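PDB 1IUH: 2'-5' RNA Ligase from Thermus thermophilus, which belongs to the LigT-like family of 2H phosphoesterases, compact alpha/beta proteins whose family is defined by a pair of histidine motifs. Local coordinates for residues L40-L45 / K125-H130; A72-T77 / A91-E96; T85-F90 / L133-A138. All coordinates share one frame; numbering follows the deposited sequence.

Contact 1 of 3, residues L40-L45 / K125-H130; sequences LTLLFL and KPFKPH
Leu-40 and Pro-129 run their side chains alongside each other, with Leu-40 CD1 3.8 Å from Pro-129 CB. The other apolar partner is Phe-127. Its CG stands anti to the backbone N (chi1 172°), and the ring reaches across with CZ 4.2 Å from Leu-40 CD2; Leu-42 CD2 is a looser neighbour, 4.4 Å from Phe-127 CZ.

Polar atoms meet the contact in two ways. Thr-41 O lies at the edge of the Phe-127 ring, near its plane and 3.5 Å from CE1, while His-130 O sits 3.5 Å from Leu-40 CG. A water bridges the backbones, donating to Thr-41 O at 3.0 Å and to Lys-128 O at 3.2 Å, so it links two carbonyls that have no donor to offer each other.

His-39, Leu-40 and Thr-41 spell out an H-x-T sequence, and His-130 begins a second stretch consistent with the paired motifs of the 2H family. Around the contact, strand 39-47 pairs with strand 2-8 and has a classic bulge where two residues, Leu-42 and Leu-43, stand across from Tyr-5 alone; Phe-127 also rests on Leu-99 of helix 96-113, and the loop runs directly into strand 130-136.

Contact 2 of 3, residues A72-T77 / A91-E96; sequences ARLRGT and AKAEAE
Leu-74 places CD1 beside the methyl of Ala-93, 4.2 Å from its CB, on one face of a beta hairpin formed by strands 70-80 and 88-94. The two short segments run antiparallel, their directions 150° apart. Ala-93, Leu-74, Thr-77 and Ala-91 share that face, which is packed by Val-13 and Leu-17 of helix 11-21 and by Phe-98 of helix 96-113.

The backbone evidence for the pairing is a set of four hydrogen bonds. Arg-73 and Glu-94 form a hydrogen-bonded pair: Glu-94 N donates to Arg-73 O at 2.9 Å, and Arg-73 N returns a longer bond to Glu-94 O. Leu-74 with Ala-93, and Thr-77 with Ala-91, are non-hydrogen-bonded pairs. Two residues, Arg-75 and Gly-76, lie between these pairs on one strand but Lys-92 alone on the other, which defines a beta bulge. Arg-75 and Gly-76 therefore both serve Lys-92: Arg-75 N donates to Lys-92 O at 2.7 Å, and Lys-92 N donates to Gly-76 O at 2.8 Å. At phi 80° and psi 165° a CB on Gly-76 would press against Arg-75 O, so the backbone here calls for glycine.

Arg-75, extended from CG to NE, passes obliquely by Glu-94. Arg-75 NE and Glu-94 OE2 form a long salt bridge of 3.6 Å, but the oxygen lies well out of the guanidinium plane, so it would act through charge alone; the placing of OE2 is itself doubtful. At the hairpin's far end Ala-72 CB meets Ala-95 CB at 4.2 Å, where Ala-95 takes the N-cap position of helix 96-113. Beside the bulge, Lys-92 CB comes to 3.6 Å from Arg-75 O.

Contact 3 of 3, residues T85-F90 / L133-A138; sequences TPRVWF and LARRKA
Trp-89 offers one face of its indole to Leu-133: Leu-133 CD1 stands 3.6 Å from the centroid of the six-membered ring of Trp-89 and only 14° off the ring normal, a CH-pi contact over the centre. Chi1 of -176° swings the indole away from its own N, and chi2 of 41° turns its face to Leu-133, whose CB is 3.6 Å from Trp-89 CE3. Ala-134 CB lies at the ring's edge.

Backbone bonds join the strands. Trp-89 N donates to Ala-134 O at 2.8 Å. Trp-89 O is gripped twice, by Leu-133 N at 2.6 Å and by Ala-134 N at 3.1 Å. Here two residues of one strand, Leu-133 and Ala-134, answer to one on the other, a classic beta bulge in the antiparallel pairing of strands 88-94 and 130-136. Further along, Arg-136 N donates to Arg-87 O with a nearly straight N-H, though from above the carbonyl plane.

Arg-87 and Arg-135, both exposed, meet beside Val-88, whose CG2 covers one face of the Arg-135 guanidinium. The two guanidinium groups are nearly coplanar, edge to edge; NH2 of Arg-87 and NH1 of Arg-135, 3.5 Å apart, are two donors of like charge without a bond between them. Thr-85 CG2 approaches the Arg-136 guanidinium at a slant.

Along the chain the segments come in the order 40-45, 72-77, 85-90, 91-96, 125-130, 133-138, so both segments of contact 2 fall between those of contact 1, while contact 3 interleaves with both others. All three reach one antiparallel sheet. Contacts 2 and 3 lie on opposite flanks of strand 88-94, which pairs with 70-80 and with 130-136; their centres are about 18 Å apart. Contact 1 lies about 13 Å from contact 2 and 17 Å from contact 3, centre to centre. It meets contact 2 through a probable hydrogen bond between Ala-93 N and Pro-129 O, with Leu-40 CD1 packing on Ala-93 CB, so the loop before strand 130-136 is joined to the sheet at strand 88-94.

Contact 1 of 3, residues L40-L45 / K125-H130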
loop_
_atom_site.group_PDB
_atom_site.type_symbol
_atom_site.label_atom_id
_atom_site.label_comp_id
_atom_site.label_asym_id
_atom_site.label_seq_id
_atom_site.Cartn_x
_atom_site.Cartn_y
_atom_site.Cartn_z
ATOM N N LEU A 40 -1.321 1.106 2.588
ATOM C CA LEU A 40 0.045 0.575 2.384
ATOM C C LEU A 40 -0.095 -0.658 1.503
ATOM O O LEU A 40 -0.756 -1.636 1.895
ATOM C CB LEU A 40 0.681 0.149 3.717
ATOM C CG LEU A 40 2.136 -0.308 3.669
ATOM C CD1 LEU A 40 2.918 0.082 4.995
ATOM C CD2 LEU A 40 2.121 -1.832 3.458
ATOM N N THR A 41 0.505 -0.632 0.327
ATOM C CA THR A 41 0.421 -1.785 -0.581
ATOM C C THR A 41 1.374 -2.936 -0.244
ATOM O O THR A 41 2.527 -2.728 -0.022
ATOM C CB THR A 41 0.679 -1.328 -2.025
ATOM O OG1 THR A 41 -0.315 -0.337 -2.381
ATOM C CG2 THR A 41 0.629 -2.516 -2.984
ATOM N N LEU A 42 0.899 -4.163 -0.143
ATOM C CA LEU A 42 1.863 -5.226 0.166
ATOM C C LEU A 42 2.410 -5.856 -1.108
ATOM O O LEU A 42 3.542 -6.321 -1.150
ATOM C CB LEU A 42 1.238 -6.277 1.031
ATOM C CG LEU A 42 0.616 -5.712 2.290
ATOM C CD1 LEU A 42 -0.598 -6.562 2.668
ATOM C CD2 LEU A 42 1.652 -5.704 3.388
ATOM N N LEU A 43 1.625 -5.815 -2.161
ATOM C CA LEU A 43 2.031 -6.397 -3.430
ATOM C C LEU A 43 1.113 -5.922 -4.545
ATOM O O LEU A 43 -0.071 -6.170 -4.464
ATOM C CB LEU A 43 1.954 -7.911 -3.352
ATOM C CG LEU A 43 2.286 -8.613 -4.674
ATOM C CD1 LEU A 43 3.708 -8.287 -4.993
ATOM C CD2 LEU A 43 2.093 -10.193 -4.563
ATOM N N PHE A 44 1.653 -5.207 -5.541
ATOM C CA PHE A 44 0.876 -4.728 -6.697
ATOM C C PHE A 44 0.898 -5.839 -7.784
ATOM O O PHE A 44 1.938 -6.439 -8.048
ATOM C CB PHE A 44 1.497 -3.422 -7.173
ATOM C CG PHE A 44 0.939 -2.903 -8.424
ATOM C CD1 PHE A 44 -0.347 -2.395 -8.464
ATOM C CD2 PHE A 44 1.710 -2.899 -9.590
ATOM C CE1 PHE A 44 -0.873 -1.884 -9.651
ATOM C CE2 PHE A 44 1.195 -2.382 -10.789
ATOM C CZ PHE A 44 -0.109 -1.873 -10.814
ATOM N N LEU A 45 -0.250 -6.155 -8.372
ATOM C CA LEU A 45 -0.315 -7.214 -9.374
ATOM C C LEU A 45 -0.435 -6.756 -10.846
ATOM O O LEU A 45 -0.186 -7.522 -11.761
ATOM C CB LEU A 45 -1.459 -8.200 -9.029
ATOM C CG LEU A 45 -1.412 -8.988 -7.703
ATOM C CD1 LEU A 45 -2.638 -9.921 -7.705
ATOM C CD2 LEU A 45 -0.128 -9.808 -7.490
ATOM N N LYS A 125 11.161 -4.668 -7.609
ATOM C CA LYS A 125 11.411 -3.679 -6.592
ATOM C C LYS A 125 11.340 -4.388 -5.273
ATOM O O LYS A 125 10.545 -5.314 -5.077
ATOM C CB LYS A 125 10.345 -2.582 -6.590
ATOM C CG LYS A 125 10.357 -1.625 -7.785
ATOM C CD LYS A 125 9.386 -0.475 -7.531
ATOM C CE LYS A 125 8.954 0.278 -8.829
ATOM N NZ LYS A 125 7.589 0.968 -8.675
ATOM N N PRO A 126 12.226 -4.008 -4.362
ATOM C CA PRO A 126 12.343 -4.538 -3.002
ATOM C C PRO A 126 11.231 -3.868 -2.234
ATOM O O PRO A 126 11.059 -2.675 -2.324
ATOM C CB PRO A 126 13.701 -4.019 -2.541
ATOM C CG PRO A 126 14.484 -3.947 -3.805
ATOM C CD PRO A 126 13.471 -3.306 -4.750
ATOM N N PHE A 127 10.496 -4.644 -1.469
ATOM C CA PHE A 127 9.403 -4.111 -0.690
ATOM C C PHE A 127 9.857 -3.060 0.343
ATOM O O PHE A 127 10.761 -3.290 1.130
ATOM C CB PHE A 127 8.673 -5.265 0.001
ATOM C CG PHE A 127 7.648 -4.829 0.964
ATOM C CD1 PHE A 127 6.541 -4.129 0.545
ATOM C CD2 PHE A 127 7.775 -5.112 2.293
ATOM C CE1 PHE A 127 5.552 -3.712 1.456
ATOM C CE2 PHE A 127 6.769 -4.687 3.221
ATOM C CZ PHE A 127 5.666 -3.990 2.779
ATOM N N LYS A 128 9.190 -1.917 0.325
ATOM C CA LYS A 128 9.439 -0.817 1.234
ATOM C C LYS A 128 8.107 -0.430 1.906
ATOM O O LYS A 128 7.300 0.276 1.290
ATOM C CB LYS A 128 9.902 0.388 0.448
ATOM C CG LYS A 128 11.190 0.917 0.883
ATOM C CD LYS A 128 12.235 0.561 -0.144
ATOM C CE LYS A 128 13.612 0.818 0.426
ATOM N NZ LYS A 128 14.558 0.840 -0.703
ATOM N N PRO A 129 7.867 -0.825 3.168
ATOM C CA PRO A 129 6.558 -0.400 3.704
ATOM C C PRO A 129 6.355 1.144 3.733
ATOM O O PRO A 129 6.822 1.818 4.664
ATOM C CB PRO A 129 6.516 -1.052 5.098
ATOM C CG PRO A 129 7.987 -1.081 5.506
ATOM C CD PRO A 129 8.785 -1.308 4.206
ATOM N N HIS A 130 5.666 1.660 2.701
ATOM C CA HIS A 130 5.385 3.096 2.472
ATOM C C HIS A 130 3.855 3.368 2.306
ATOM O O HIS A 130 3.139 2.496 1.819
ATOM C CB HIS A 130 6.100 3.555 1.164
ATOM C CG HIS A 130 7.608 3.540 1.216
ATOM N ND1 HIS A 130 8.386 3.883 0.127
ATOM C CD2 HIS A 130 8.478 3.273 2.230
ATOM C CE1 HIS A 130 9.665 3.829 0.468
ATOM N NE2 HIS A 130 9.750 3.463 1.736
HETATM O O HOH W 1 4.444 -0.418 -0.083
#

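Contact 2 of 3, residues A72-T77 / A91-E96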
loop_
_atom_site.group_PDB
_atom_site.type_symbol
_atom_site.label_atom_id
_atom_site.label_comp_id
_atom_site.label_asym_id
_atom_site.label_seq_id
_atom_site.Cartn_x
_atom_site.Cartn_y
_atom_site.Cartn_z
ATOM N N ALA A 72 2.116 -2.132 14.047
ATOM C CA ALA A 72 2.932 -1.374 13.106
ATOM C C ALA A 72 3.104 -0.001 13.775
ATOM O O ALA A 72 2.304 0.412 14.653
ATOM C CB ALA A 72 2.239 -1.193 11.778
ATOM N N ARG A 73 4.152 0.691 13.337
ATOM C CA ARG A 73 4.507 2.004 13.816
ATOM C C ARG A 73 4.666 2.862 12.558
ATOM O O ARG A 73 5.210 2.434 11.536
ATOM C CB ARG A 73 5.797 1.881 14.592
ATOM C CG ARG A 73 6.383 3.144 15.053
ATOM C CD ARG A 73 6.792 3.045 16.537
ATOM N NE ARG A 73 6.172 4.120 17.338
ATOM C CZ ARG A 73 5.752 3.960 18.595
ATOM N NH1 ARG A 73 5.903 2.773 19.193
ATOM N NH2 ARG A 73 5.127 4.956 19.236
ATOM N N LEU A 74 4.108 4.059 12.626
ATOM C CA LEU A 74 4.193 5.034 11.549
ATOM C C LEU A 74 5.480 5.747 11.943
ATOM O O LEU A 74 5.687 6.040 13.114
ATOM C CB LEU A 74 2.983 5.951 11.626
ATOM C CG LEU A 74 2.412 6.530 10.347
ATOM C CD1 LEU A 74 2.229 5.467 9.336
ATOM C CD2 LEU A 74 1.107 7.173 10.662
ATOM N N ARG A 75 6.373 6.006 11.005
ATOM C CA ARG A 75 7.616 6.609 11.443
ATOM C C ARG A 75 8.340 7.483 10.416
ATOM O O ARG A 75 9.148 6.978 9.649
ATOM C CB ARG A 75 8.504 5.449 11.910
ATOM C CG ARG A 75 9.659 5.831 12.777
ATOM C CD ARG A 75 10.249 4.597 13.448
ATOM N NE ARG A 75 11.541 4.925 14.061
ATOM C CZ ARG A 75 12.688 5.017 13.390
ATOM N NH1 ARG A 75 12.719 4.784 12.080
ATOM N NH2 ARG A 75 13.794 5.388 14.032
ATOM N N GLY A 76 8.069 8.784 10.381
ATOM C CA GLY A 76 8.763 9.635 9.406
ATOM C C GLY A 76 8.224 9.620 7.994
ATOM O O GLY A 76 7.447 8.735 7.638
ATOM N N THR A 77 8.624 10.601 7.185
ATOM C CA THR A 77 8.157 10.722 5.785
ATOM C C THR A 77 9.321 10.609 4.810
ATOM O O THR A 77 10.457 10.584 5.241
ATOM C CB THR A 77 7.585 12.087 5.517
ATOM O OG1 THR A 77 8.466 13.032 6.120
ATOM C CG2 THR A 77 6.197 12.246 6.032
ATOM N N ALA A 91 4.601 8.281 3.698
ATOM C CA ALA A 91 4.989 8.091 5.066
ATOM C C ALA A 91 5.661 6.696 5.160
ATOM O O ALA A 91 5.230 5.765 4.478
ATOM C CB ALA A 91 3.755 8.156 5.951
ATOM N N LYS A 92 6.709 6.558 5.989
ATOM C CA LYS A 92 7.345 5.255 6.206
ATOM C C LYS A 92 6.634 4.594 7.411
ATOM O O LYS A 92 6.358 5.226 8.433
ATOM C CB LYS A 92 8.880 5.362 6.466
ATOM C CG LYS A 92 9.769 6.024 5.337
ATOM C CD LYS A 92 11.290 5.632 5.395
ATOM C CE LYS A 92 12.329 6.847 5.385
ATOM N NZ LYS A 92 12.916 7.368 4.067
ATOM N N ALA A 93 6.286 3.323 7.267
ATOM C CA ALA A 93 5.662 2.575 8.357
ATOM C C ALA A 93 6.606 1.398 8.506
ATOM O O ALA A 93 7.365 1.122 7.585
ATOM C CB ALA A 93 4.293 2.084 7.969
ATOM N N GLU A 94 6.579 0.710 9.638
ATOM C CA GLU A 94 7.475 -0.432 9.811
ATOM C C GLU A 94 6.896 -1.525 10.682
ATOM O O GLU A 94 6.105 -1.253 11.588
ATOM C CB GLU A 94 8.809 0.032 10.399
ATOM C CG GLU A 94 8.825 0.160 11.897
ATOM C CD GLU A 94 10.134 0.764 12.406
ATOM O OE1 GLU A 94 11.209 0.262 11.969
ATOM O OE2 GLU A 94 10.073 1.731 13.234
ATOM N N ALA A 95 7.304 -2.755 10.399
ATOM C CA ALA A 95 6.886 -3.946 11.142
ATOM C C ALA A 95 7.213 -5.172 10.325
ATOM O O ALA A 95 6.987 -5.216 9.117
ATOM C CB ALA A 95 5.394 -3.937 11.415
ATOM N N GLU A 96 7.779 -6.159 10.997
ATOM C CA GLU A 96 8.104 -7.451 10.405
ATOM C C GLU A 96 6.901 -8.026 9.612
ATOM O O GLU A 96 7.052 -8.615 8.511
ATOM C CB GLU A 96 8.413 -8.418 11.521
ATOM C CG GLU A 96 9.849 -8.826 11.554
ATOM C CD GLU A 96 10.274 -9.509 10.282
ATOM O OE1 GLU A 96 11.044 -8.875 9.491
ATOM O OE2 GLU A 96 9.821 -10.673 10.085
#

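Contact 3 of 3, residues T85-F90 / L133-A138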
loop_
_atom_site.group_PDB
_atom_site.type_symbol
_atom_site.label_atom_id
_atom_site.label_comp_id
_atom_site.label_asym_id
_atom_site.label_seq_id
_atom_site.Cartn_x
_atom_site.Cartn_y
_atom_site.Cartn_z
ATOM N N THR A 85 13.580 16.192 -8.789
ATOM C CA THR A 85 12.137 16.378 -8.789
ATOM C C THR A 85 11.507 15.136 -8.140
ATOM O O THR A 85 11.770 14.010 -8.592
ATOM C CB THR A 85 11.563 16.471 -10.217
ATOM O OG1 THR A 85 12.362 17.344 -11.015
ATOM C CG2 THR A 85 10.149 17.015 -10.184
ATOM N N PRO A 86 10.653 15.315 -7.093
ATOM C CA PRO A 86 10.027 14.157 -6.450
ATOM C C PRO A 86 8.818 13.717 -7.292
ATOM O O PRO A 86 8.299 14.486 -8.086
ATOM C CB PRO A 86 9.633 14.704 -5.089
ATOM C CG PRO A 86 9.105 16.050 -5.450
ATOM C CD PRO A 86 10.064 16.562 -6.564
ATOM N N ARG A 87 8.432 12.453 -7.161
ATOM C CA ARG A 87 7.287 11.882 -7.862
ATOM C C ARG A 87 6.223 11.707 -6.779
ATOM O O ARG A 87 5.050 12.023 -6.980
ATOM C CB ARG A 87 7.670 10.506 -8.415
ATOM C CG ARG A 87 6.631 9.747 -9.311
ATOM C CD ARG A 87 7.012 8.157 -9.465
ATOM N NE ARG A 87 5.945 7.220 -8.996
ATOM C CZ ARG A 87 6.048 5.891 -8.864
ATOM N NH1 ARG A 87 7.180 5.273 -9.147
ATOM N NH2 ARG A 87 5.000 5.174 -8.477
ATOM N N VAL A 88 6.657 11.285 -5.598
ATOM C CA VAL A 88 5.732 10.972 -4.537
ATOM C C VAL A 88 6.102 11.383 -3.136
ATOM O O VAL A 88 7.259 11.414 -2.765
ATOM C CB VAL A 88 5.485 9.418 -4.521
ATOM C CG1 VAL A 88 4.478 9.024 -3.453
ATOM C CG2 VAL A 88 4.942 8.988 -5.825
ATOM N N TRP A 89 5.104 11.668 -2.328
ATOM C CA TRP A 89 5.396 12.002 -0.954
ATOM C C TRP A 89 4.693 10.909 -0.145
ATOM O O TRP A 89 3.472 10.748 -0.283
ATOM C CB TRP A 89 4.839 13.365 -0.573
ATOM C CG TRP A 89 5.241 13.746 0.832
ATOM C CD1 TRP A 89 6.469 13.550 1.413
ATOM C CD2 TRP A 89 4.469 14.475 1.777
ATOM N NE1 TRP A 89 6.505 14.122 2.648
ATOM C CE2 TRP A 89 5.292 14.700 2.902
ATOM C CE3 TRP A 89 3.154 14.971 1.787
ATOM C CZ2 TRP A 89 4.844 15.415 4.052
ATOM C CZ3 TRP A 89 2.706 15.688 2.941
ATOM C CH2 TRP A 89 3.562 15.899 4.045
ATOM N N PHE A 90 5.445 10.195 0.709
ATOM C CA PHE A 90 4.897 9.101 1.497
ATOM C C PHE A 90 5.349 9.035 2.922
ATOM O O PHE A 90 6.350 9.595 3.320
ATOM C CB PHE A 90 5.245 7.740 0.848
ATOM C CG PHE A 90 6.756 7.487 0.726
ATOM C CD1 PHE A 90 7.511 7.119 1.832
ATOM C CD2 PHE A 90 7.429 7.753 -0.468
ATOM C CE1 PHE A 90 8.882 7.031 1.755
ATOM C CE2 PHE A 90 8.828 7.668 -0.546
ATOM C CZ PHE A 90 9.541 7.314 0.540
ATOM N N LEU A 133 1.153 9.852 0.475
ATOM C CA LEU A 133 0.491 11.073 0.970
ATOM C C LEU A 133 0.050 12.015 -0.119
ATOM O O LEU A 133 -0.985 12.700 -0.003
ATOM C CB LEU A 133 1.460 11.845 1.853
ATOM C CG LEU A 133 1.895 11.075 3.077
ATOM C CD1 LEU A 133 3.082 11.735 3.637
ATOM C CD2 LEU A 133 0.750 11.010 4.054
ATOM N N ALA A 134 0.859 12.075 -1.165
ATOM C CA ALA A 134 0.546 12.923 -2.283
ATOM C C ALA A 134 1.449 12.617 -3.442
ATOM O O ALA A 134 2.519 12.063 -3.274
ATOM C CB ALA A 134 0.678 14.416 -1.864
ATOM N N ARG A 135 1.010 12.997 -4.632
ATOM C CA ARG A 135 1.800 12.769 -5.852
ATOM C C ARG A 135 2.009 14.114 -6.600
ATOM O O ARG A 135 1.114 14.982 -6.666
ATOM C CB ARG A 135 1.114 11.714 -6.757
ATOM C CG ARG A 135 0.977 10.328 -6.122
ATOM C CD ARG A 135 0.297 9.180 -7.009
ATOM N NE ARG A 135 0.685 7.825 -6.512
ATOM C CZ ARG A 135 1.824 7.165 -6.845
ATOM N NH1 ARG A 135 2.720 7.699 -7.710
ATOM N NH2 ARG A 135 2.103 5.977 -6.266
ATOM N N ARG A 136 3.217 14.265 -7.136
ATOM C CA ARG A 136 3.612 15.467 -7.833
ATOM C C ARG A 136 3.134 15.556 -9.278
ATOM O O ARG A 136 3.724 14.983 -10.193
ATOM C CB ARG A 136 5.148 15.600 -7.668
ATOM C CG ARG A 136 5.976 15.956 -8.855
ATOM C CD ARG A 136 5.564 17.236 -9.465
ATOM N NE ARG A 136 6.694 18.032 -9.944
ATOM C CZ ARG A 136 6.907 18.334 -11.214
ATOM N NH1 ARG A 136 6.064 17.901 -12.167
ATOM N NH2 ARG A 136 7.964 19.099 -11.521
ATOM N N LYS A 137 2.023 16.255 -9.460
ATOM C CA LYS A 137 1.418 16.472 -10.752
ATOM C C LYS A 137 2.011 17.726 -11.408
ATOM O O LYS A 137 1.889 17.928 -12.608
ATOM C CB LYS A 137 -0.070 16.643 -10.603
ATOM C CG LYS A 137 -0.924 15.338 -10.725
ATOM C CD LYS A 137 -2.473 15.721 -10.870
ATOM C CE LYS A 137 -3.386 14.610 -11.447
ATOM N NZ LYS A 137 -4.637 14.332 -10.597
ATOM N N ALA A 138 2.693 18.573 -10.649
ATOM C CA ALA A 138 3.246 19.760 -11.262
ATOM C C ALA A 138 4.356 20.316 -10.401
ATOM O O ALA A 138 4.645 19.791 -9.359
ATOM C CB ALA A 138 2.138 20.777 -11.498
#